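Local coordinates for protein beta-lactamase (Chitinophaga pinensis, PDB 6N36) that probably hydrolyses the amide bond of beta-lactam rings as a metallo-beta-lactamase that carries two zinc ions in its active site, at residues V105-D109 / V153-H157; Y31-Y35 / Y230-K234. All coordinates share one frame; numbering follows the deposited sequence. Where two conformers were deposited one is given.

Contact 1 of 2, residues V105-D109 / V153-H157; sequences VNEKD and VMRQH
Gln156 reaches across from the end of strand 150-156 and brings the NE2 end of its carboxamide to Asn106 OD1, at the end of strand 102-106. Although the two side chains cross at about a right angle, their amide planes are turned only 22° against each other. Gln156 NE2 donates to Asn106 OD1 over 3.0 Å, in a somewhat bent bond whose donor is tilted 29° from the carbonyl plane of Asn106. From the opposite face of that plane the backbone N of Lys108 donates to the same OD1, also at 3.0 Å, and closes an Asx turn. One oxygen is thus gripped by two N-H groups, and the asparagine amide is held from both faces, while its ND2 makes a weak hydrogen bond to Gly163 O.

Both strands belong to the metallo-beta-lactamase fold, in which two mixed beta sheets face each other; Asn106 sits on one and Gln156 on the other, so this amide pair spans the two sheets at their strand ends. The side chain of Asn106 is about 13 Å from a bound zinc ion. Three residues after Asn106, Asp109 hydrogen-bonds through OD2 to the backbone N of Ala84, which lies between the zinc ligands His83 and His85.

Met154 also meets the Asn106 side chain: it turns twice along its chain (chi2 and chi3 both -89°), which brings CE to 3.8 Å from Asn106 CG, the S-CH3 bond standing roughly across the line between those two carbons. Asn165 of strand 165-172 touches both of these side chains. Toward solvent, where Lys108 is exposed, its aliphatic part passes across the end of the glutamine, with CD 3.5 Å from Gln156 NE2; this holds for one of two lysine conformers and is less certain.

Contact 2 of 2, residues Y31-Y35 / Y230-K234; sequences YIGTY and YELHK
The backbone directions of 31-35, a loop segment, and of 230-233, which enters helix 232-235 after Glu231 at its N-cap position, are 69° apart. The backbones stay well separated, the closest CA atoms being those of Tyr35 and His233, 8.5 Å from each other. Side chains fill the gap, fastening the loop between strands 29-31 and 40-42 of the larger sheet to a short helix a few residues after the zinc ligand His226. The Tyr35 and His233 rings form an offset stack, with centroids 3.7 Å apart and planes at 8°. Leu232 CG lies against the opposite face of the imidazole, and in its plane His233 NE2 donates to Tyr35 O over 2.7 Å. Deeper in, Tyr31, its CG anti to the backbone N (chi1 -172°), directs its hydroxyl to Thr34 O, 2.6 Å from OH and in the carbonyl plane. Leu232 CD2 packs obliquely on the same tyrosine, 3.9 Å from CZ. A water donates to Tyr31 OH at 2.8 Å and also hydrogen-bonds to Tyr230 OH, linking the two phenols. The short, nearly straight bond to a carbonyl oxygen is consistent with a proton on His233 NE2; with the stack, it fixes both tilt and rotation of the imidazole.

In the fold
From the N terminus, the chain passes through strand 29-31 into the loop 31-35, the first half of contact 2, with 194 residues between it and its partner 230-234. Within that long excursion lie helix 58-69, the first zinc ligands and strand 102-106, where contact 1 begins; after 43 intervening residues, segment 153-157 on strand 150-156 closes the shorter loop. Contact 1 therefore nests within contact 2. Contact 1 joins the two sheets, whereas contact 2 ties the early part of the seven-stranded sheet to the short helices 227-230 and 232-235, which follow directly on the zinc ligand His226. Their centres lie about 23 Å apart, on opposite sides of the chain's centre, and they do not touch.

Contact 1 of 2, residues V105-D109 / V153-H157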
ATOM      1  N   VAL A 105      -1.835   5.356  10.756  1.00 24.75           N
ATOM      2  CA  VAL A 105      -2.959   5.080   9.818  1.00 24.72           C
ATOM      3  C   VAL A 105      -3.734   6.367   9.563  1.00 24.04           C
ATOM      4  O   VAL A 105      -3.938   7.172  10.504  1.00 25.05           O
ATOM      5  CB  VAL A 105      -3.870   3.941  10.279  1.00 26.45           C
ATOM      6  CG1 VAL A 105      -4.603   4.271  11.559  1.00 28.40           C
ATOM      7  CG2 VAL A 105      -4.838   3.520   9.177  1.00 26.97           C
ATOM      8  N   ASN A 106      -4.067   6.581   8.312  1.00 23.31           N
ATOM      9  CA  ASN A 106      -5.054   7.578   7.868  1.00 23.70           C
ATOM     10  C   ASN A 106      -6.244   7.562   8.824  1.00 24.23           C
ATOM     11  O   ASN A 106      -6.818   6.540   9.064  1.00 23.22           O
ATOM     12  CB  ASN A 106      -5.472   7.284   6.428  1.00 23.01           C
ATOM     13  CG  ASN A 106      -6.263   8.375   5.745  1.00 24.74           C
ATOM     14  OD1 ASN A 106      -6.948   9.154   6.408  1.00 28.60           O
ATOM     15  ND2 ASN A 106      -6.277   8.337   4.436  1.00 24.58           N
ATOM     16  N   GLU A 107      -6.574   8.708   9.390  1.00 26.60           N
ATOM     17  CA  GLU A 107      -7.727   8.859  10.307  0.60 28.90           C
ATOM     18  C   GLU A 107      -8.967   8.212   9.686  1.00 26.81           C
ATOM     19  O   GLU A 107      -9.740   7.648  10.434  1.00 27.83           O
ATOM     20  CB  GLU A 107      -8.006  10.338  10.607  0.60 32.26           C
ATOM     21  CG  GLU A 107      -7.946  11.231   9.378  0.60 35.66           C
ATOM     22  CD  GLU A 107      -8.689  12.552   9.422  0.60 40.88           C
ATOM     23  OE1 GLU A 107      -8.984  13.096   8.323  0.60 44.40           O
ATOM     24  OE2 GLU A 107      -8.933  13.057  10.537  0.60 43.26           O
ATOM     25  N   LYS A 108      -9.102   8.297   8.360  1.00 25.73           N
ATOM     26  CA  LYS A 108     -10.330   7.848   7.665  0.50 26.12           C
ATOM     27  C   LYS A 108     -10.401   6.308   7.599  1.00 25.03           C
ATOM     28  O   LYS A 108     -11.482   5.813   7.317  1.00 26.32           O
ATOM     29  CB  LYS A 108     -10.411   8.496   6.283  0.50 26.49           C
ATOM     30  CG  LYS A 108     -10.526  10.018   6.297  0.50 28.72           C
ATOM     31  CD  LYS A 108     -10.437  10.642   4.915  0.50 29.26           C
ATOM     32  CE  LYS A 108     -11.671  10.411   4.064  0.50 30.70           C
ATOM     33  NZ  LYS A 108     -12.799  11.307   4.468  0.50 30.75           N
ATOM     34  N   ASP A 109      -9.271   5.596   7.815  1.00 24.82           N
ATOM     35  CA  ASP A 109      -9.288   4.097   7.847  1.00 23.45           C
ATOM     36  C   ASP A 109      -9.069   3.578   9.275  1.00 23.93           C
ATOM     37  O   ASP A 109      -9.041   2.355   9.473  1.00 24.11           O
ATOM     38  CB  ASP A 109      -8.271   3.449   6.896  1.00 23.04           C
ATOM     39  CG  ASP A 109      -8.812   2.993   5.528  1.00 22.50           C
ATOM     40  OD1 ASP A 109     -10.056   3.146   5.284  1.00 22.16           O
ATOM     41  OD2 ASP A 109      -7.991   2.477   4.718  1.00 22.43           O
ATOM     42  N   VAL A 153       5.707  11.573   3.019  1.00 24.68           N
ATOM     43  CA  VAL A 153       4.441  12.343   3.025  1.00 23.85           C
ATOM     44  C   VAL A 153       3.250  11.455   2.629  1.00 22.42           C
ATOM     45  O   VAL A 153       3.353  10.742   1.621  1.00 22.69           O
ATOM     46  CB  VAL A 153       4.562  13.570   2.124  1.00 26.15           C
ATOM     47  CG1 VAL A 153       3.219  14.291   2.080  1.00 27.04           C
ATOM     48  CG2 VAL A 153       5.674  14.488   2.600  1.00 28.24           C
ATOM     49  N   MET A 154       2.214  11.429   3.454  1.00 21.91           N
ATOM     50  CA  MET A 154       0.960  10.682   3.142  1.00 21.61           C
ATOM     51  C   MET A 154       0.030  11.601   2.339  1.00 22.41           C
ATOM     52  O   MET A 154      -0.088  12.811   2.717  1.00 22.99           O
ATOM     53  CB  MET A 154       0.256  10.192   4.403  1.00 22.17           C
ATOM     54  CG  MET A 154      -0.932   9.311   4.064  1.00 22.10           C
ATOM     55  SD  MET A 154      -2.484  10.319   3.837  1.00 24.78           S
ATOM     56  CE  MET A 154      -3.043  10.331   5.516  1.00 25.42           C
ATOM     57  N   ARG A 155      -0.525  11.123   1.227  1.00 21.02           N
ATOM     58  CA  ARG A 155      -1.567  11.875   0.513  1.00 22.04           C
ATOM     59  C   ARG A 155      -2.848  11.059   0.540  1.00 20.75           C
ATOM     60  O   ARG A 155      -2.792   9.873   0.179  1.00 19.93           O
ATOM     61  CB  ARG A 155      -1.172  12.250  -0.912  1.00 23.71           C
ATOM     62  CG  ARG A 155       0.056  13.141  -1.036  1.00 26.04           C
ATOM     63  CD  ARG A 155      -0.085  14.474  -0.353  1.00 27.89           C
ATOM     64  NE  ARG A 155      -1.320  15.187  -0.605  1.00 30.98           N
ATOM     65  CZ  ARG A 155      -1.504  16.102  -1.562  1.00 32.19           C
ATOM     66  NH1 ARG A 155      -0.539  16.379  -2.427  1.00 32.72           N
ATOM     67  NH2 ARG A 155      -2.703  16.641  -1.703  1.00 33.66           N
ATOM     68  N   GLN A 156      -3.961  11.667   0.941  1.00 20.65           N
ATOM     69  CA  GLN A 156      -5.256  10.964   1.005  1.00 20.56           C
ATOM     70  C   GLN A 156      -5.789  10.768  -0.414  1.00 19.66           C
ATOM     71  O   GLN A 156      -5.997  11.757  -1.139  1.00 20.71           O
ATOM     72  CB  GLN A 156      -6.279  11.662   1.905  1.00 22.00           C
ATOM     73  CG  GLN A 156      -5.880  11.702   3.370  1.00 24.84           C
ATOM     74  CD  GLN A 156      -6.930  12.443   4.168  1.00 27.47           C
ATOM     75  OE1 GLN A 156      -7.467  13.456   3.687  1.00 31.03           O
ATOM     76  NE2 GLN A 156      -7.203  11.992   5.386  1.00 29.08           N
ATOM     77  N   HIS A 157      -6.041   9.511  -0.768  1.00 18.44           N
ATOM     78  CA  HIS A 157      -6.521   9.078  -2.095  1.00 18.62           C
ATOM     79  C   HIS A 157      -7.752   8.214  -1.878  1.00 17.74           C
ATOM     80  O   HIS A 157      -7.738   7.042  -2.200  1.00 17.64           O
ATOM     81  CB  HIS A 157      -5.381   8.451  -2.884  1.00 18.30           C
ATOM     82  CG  HIS A 157      -4.371   9.437  -3.293  1.00 18.43           C
ATOM     83  ND1 HIS A 157      -3.061   9.092  -3.539  1.00 19.01           N
ATOM     84  CD2 HIS A 157      -4.476  10.777  -3.546  1.00 19.31           C
ATOM     85  CE1 HIS A 157      -2.391  10.175  -3.839  1.00 20.37           C
ATOM     86  NE2 HIS A 157      -3.202  11.239  -3.848  1.00 20.28           N
TER

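Contact 2 of 2, residues Y31-Y35 / Y230-K234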
ATOM      1  N   TYR A  31      11.891  -3.992  -2.006  1.00 18.72           N
ATOM      2  CA  TYR A  31      10.691  -4.809  -2.256  1.00 18.32           C
ATOM      3  C   TYR A  31      10.826  -6.091  -1.438  1.00 18.77           C
ATOM      4  O   TYR A  31      11.808  -6.815  -1.603  1.00 19.35           O
ATOM      5  CB  TYR A  31      10.528  -5.171  -3.728  1.00 19.06           C
ATOM      6  CG  TYR A  31       9.208  -5.851  -4.030  1.00 19.51           C
ATOM      7  CD1 TYR A  31       8.074  -5.103  -4.316  1.00 19.59           C
ATOM      8  CD2 TYR A  31       9.057  -7.241  -3.970  1.00 19.56           C
ATOM      9  CE1 TYR A  31       6.867  -5.699  -4.563  1.00 19.64           C
ATOM     10  CE2 TYR A  31       7.839  -7.843  -4.230  1.00 20.18           C
ATOM     11  CZ  TYR A  31       6.748  -7.076  -4.577  1.00 18.84           C
ATOM     12  OH  TYR A  31       5.519  -7.626  -4.808  1.00 20.58           O
ATOM     13  N   ILE A  32       9.904  -6.387  -0.542  1.00 18.16           N
ATOM     14  CA  ILE A  32       9.918  -7.622   0.287  1.00 18.42           C
ATOM     15  C   ILE A  32       8.563  -8.348   0.218  1.00 18.88           C
ATOM     16  O   ILE A  32       8.271  -9.157   1.092  1.00 20.73           O
ATOM     17  CB  ILE A  32      10.332  -7.325   1.737  1.00 18.42           C
ATOM     18  CG1 ILE A  32       9.404  -6.336   2.468  1.00 19.56           C
ATOM     19  CG2 ILE A  32      11.775  -6.866   1.753  1.00 19.19           C
ATOM     20  CD1 ILE A  32       9.643  -6.325   3.954  1.00 21.24           C
ATOM     21  N   GLY A  33       7.782  -8.064  -0.806  1.00 18.47           N
ATOM     22  CA  GLY A  33       6.437  -8.612  -0.945  1.00 18.56           C
ATOM     23  C   GLY A  33       6.419  -9.964  -1.614  1.00 19.35           C
ATOM     24  O   GLY A  33       7.433 -10.628  -1.727  1.00 20.89           O
ATOM     25  N   THR A  34       5.237 -10.328  -2.079  1.00 18.77           N
ATOM     26  CA  THR A  34       5.030 -11.606  -2.785  1.00 20.16           C
ATOM     27  C   THR A  34       4.992 -11.358  -4.293  1.00 21.36           C
ATOM     28  O   THR A  34       5.274 -10.249  -4.778  1.00 21.69           O
ATOM     29  CB  THR A  34       3.769 -12.274  -2.247  1.00 21.30           C
ATOM     30  OG1 THR A  34       2.663 -11.413  -2.514  1.00 20.20           O
ATOM     31  CG2 THR A  34       3.870 -12.610  -0.784  1.00 21.78           C
ATOM     32  N   TYR A  35       4.698 -12.410  -5.061  1.00 22.10           N
ATOM     33  CA  TYR A  35       4.609 -12.226  -6.530  1.00 23.61           C
ATOM     34  C   TYR A  35       3.649 -11.069  -6.837  1.00 24.10           C
ATOM     35  O   TYR A  35       3.950 -10.315  -7.744  1.00 24.58           O
ATOM     36  CB  TYR A  35       4.222 -13.538  -7.220  1.00 25.31           C
ATOM     37  CG  TYR A  35       4.319 -13.486  -8.725  1.00 27.75           C
ATOM     38  CD1 TYR A  35       5.520 -13.752  -9.362  1.00 28.78           C
ATOM     39  CD2 TYR A  35       3.219 -13.197  -9.502  1.00 30.31           C
ATOM     40  CE1 TYR A  35       5.634 -13.682 -10.748  1.00 31.45           C
ATOM     41  CE2 TYR A  35       3.316 -13.093 -10.879  1.00 31.93           C
ATOM     42  CZ  TYR A  35       4.529 -13.343 -11.495  1.00 33.56           C
ATOM     43  OH  TYR A  35       4.647 -13.248 -12.856  1.00 39.61           O
ATOM     44  N   TYR A 230       1.175  -1.876 -11.894  1.00 23.21           N
ATOM     45  CA  TYR A 230       2.370  -1.131 -12.371  1.00 24.56           C
ATOM     46  C   TYR A 230       3.264  -2.042 -13.193  1.00 25.70           C
ATOM     47  O   TYR A 230       4.370  -1.606 -13.477  1.00 26.94           O
ATOM     48  CB  TYR A 230       3.118  -0.449 -11.234  1.00 24.08           C
ATOM     49  CG  TYR A 230       3.763  -1.334 -10.201  1.00 23.42           C
ATOM     50  CD1 TYR A 230       3.025  -2.090  -9.307  1.00 22.86           C
ATOM     51  CD2 TYR A 230       5.143  -1.408 -10.101  1.00 24.52           C
ATOM     52  CE1 TYR A 230       3.619  -2.861  -8.319  1.00 24.32           C
ATOM     53  CE2 TYR A 230       5.755  -2.200  -9.144  1.00 24.65           C
ATOM     54  CZ  TYR A 230       4.997  -2.935  -8.244  1.00 23.38           C
ATOM     55  OH  TYR A 230       5.558  -3.730  -7.281  1.00 23.85           O
ATOM     56  N   GLU A 231       2.775  -3.224 -13.581  1.00 26.25           N
ATOM     57  CA  GLU A 231       3.495  -4.165 -14.480  1.00 27.23           C
ATOM     58  C   GLU A 231       4.864  -4.509 -13.883  1.00 27.58           C
ATOM     59  O   GLU A 231       5.862  -4.531 -14.608  1.00 26.95           O
ATOM     60  CB  GLU A 231       3.528  -3.547 -15.877  1.00 31.27           C
ATOM     61  CG  GLU A 231       2.146  -3.510 -16.491  1.00 34.71           C
ATOM     62  CD  GLU A 231       1.672  -4.797 -17.146  1.00 41.72           C
ATOM     63  OE1 GLU A 231       2.032  -5.928 -16.689  1.00 43.53           O
ATOM     64  OE2 GLU A 231       0.963  -4.671 -18.164  1.00 49.83           O
ATOM     65  N   LEU A 232       4.928  -4.805 -12.575  1.00 25.05           N
ATOM     66  CA  LEU A 232       6.187  -5.210 -11.919  1.00 25.35           C
ATOM     67  C   LEU A 232       6.952  -6.220 -12.777  1.00 25.75           C
ATOM     68  O   LEU A 232       8.135  -6.021 -12.908  1.00 26.60           O
ATOM     69  CB  LEU A 232       5.898  -5.833 -10.548  1.00 24.29           C
ATOM     70  CG  LEU A 232       7.081  -6.451  -9.809  1.00 24.56           C
ATOM     71  CD1 LEU A 232       8.188  -5.449  -9.561  1.00 24.06           C
ATOM     72  CD2 LEU A 232       6.580  -7.078  -8.503  1.00 25.58           C
ATOM     73  N   HIS A 233       6.289  -7.273 -13.242  1.00 27.08           N
ATOM     74  CA  HIS A 233       6.980  -8.459 -13.803  1.00 27.97           C
ATOM     75  C   HIS A 233       7.344  -8.193 -15.251  1.00 31.34           C
ATOM     76  O   HIS A 233       8.168  -8.982 -15.752  1.00 34.79           O
ATOM     77  CB  HIS A 233       6.119  -9.693 -13.652  1.00 28.49           C
ATOM     78  CG  HIS A 233       5.918  -9.955 -12.203  1.00 28.82           C
ATOM     79  ND1 HIS A 233       6.972 -10.247 -11.384  1.00 28.75           N
ATOM     80  CD2 HIS A 233       4.806  -9.933 -11.453  1.00 28.78           C
ATOM     81  CE1 HIS A 233       6.512 -10.396 -10.143  1.00 28.73           C
ATOM     82  NE2 HIS A 233       5.186 -10.193 -10.162  1.00 26.70           N
ATOM     83  N   LYS A 234       6.913  -7.062 -15.813  1.00 31.28           N
ATOM     84  CA  LYS A 234       7.465  -6.611 -17.121  1.00 32.93           C
ATOM     85  C   LYS A 234       8.657  -5.682 -16.901  1.00 33.11           C
ATOM     86  O   LYS A 234       9.500  -5.589 -17.835  1.00 36.47           O
ATOM     87  CB  LYS A 234       6.376  -5.982 -17.986  1.00 33.92           C
ATOM     88  CG  LYS A 234       5.360  -6.989 -18.504  1.00 36.95           C
ATOM     89  CD  LYS A 234       4.206  -6.348 -19.267  1.00 38.27           C
ATOM     90  CE  LYS A 234       3.389  -7.362 -20.042  1.00 41.53           C
ATOM     91  NZ  LYS A 234       2.327  -7.981 -19.221  1.00 43.97           N
TER
HETATM   92  O   HOH W   1       3.731  -5.996  -6.229  1.00 24.07           O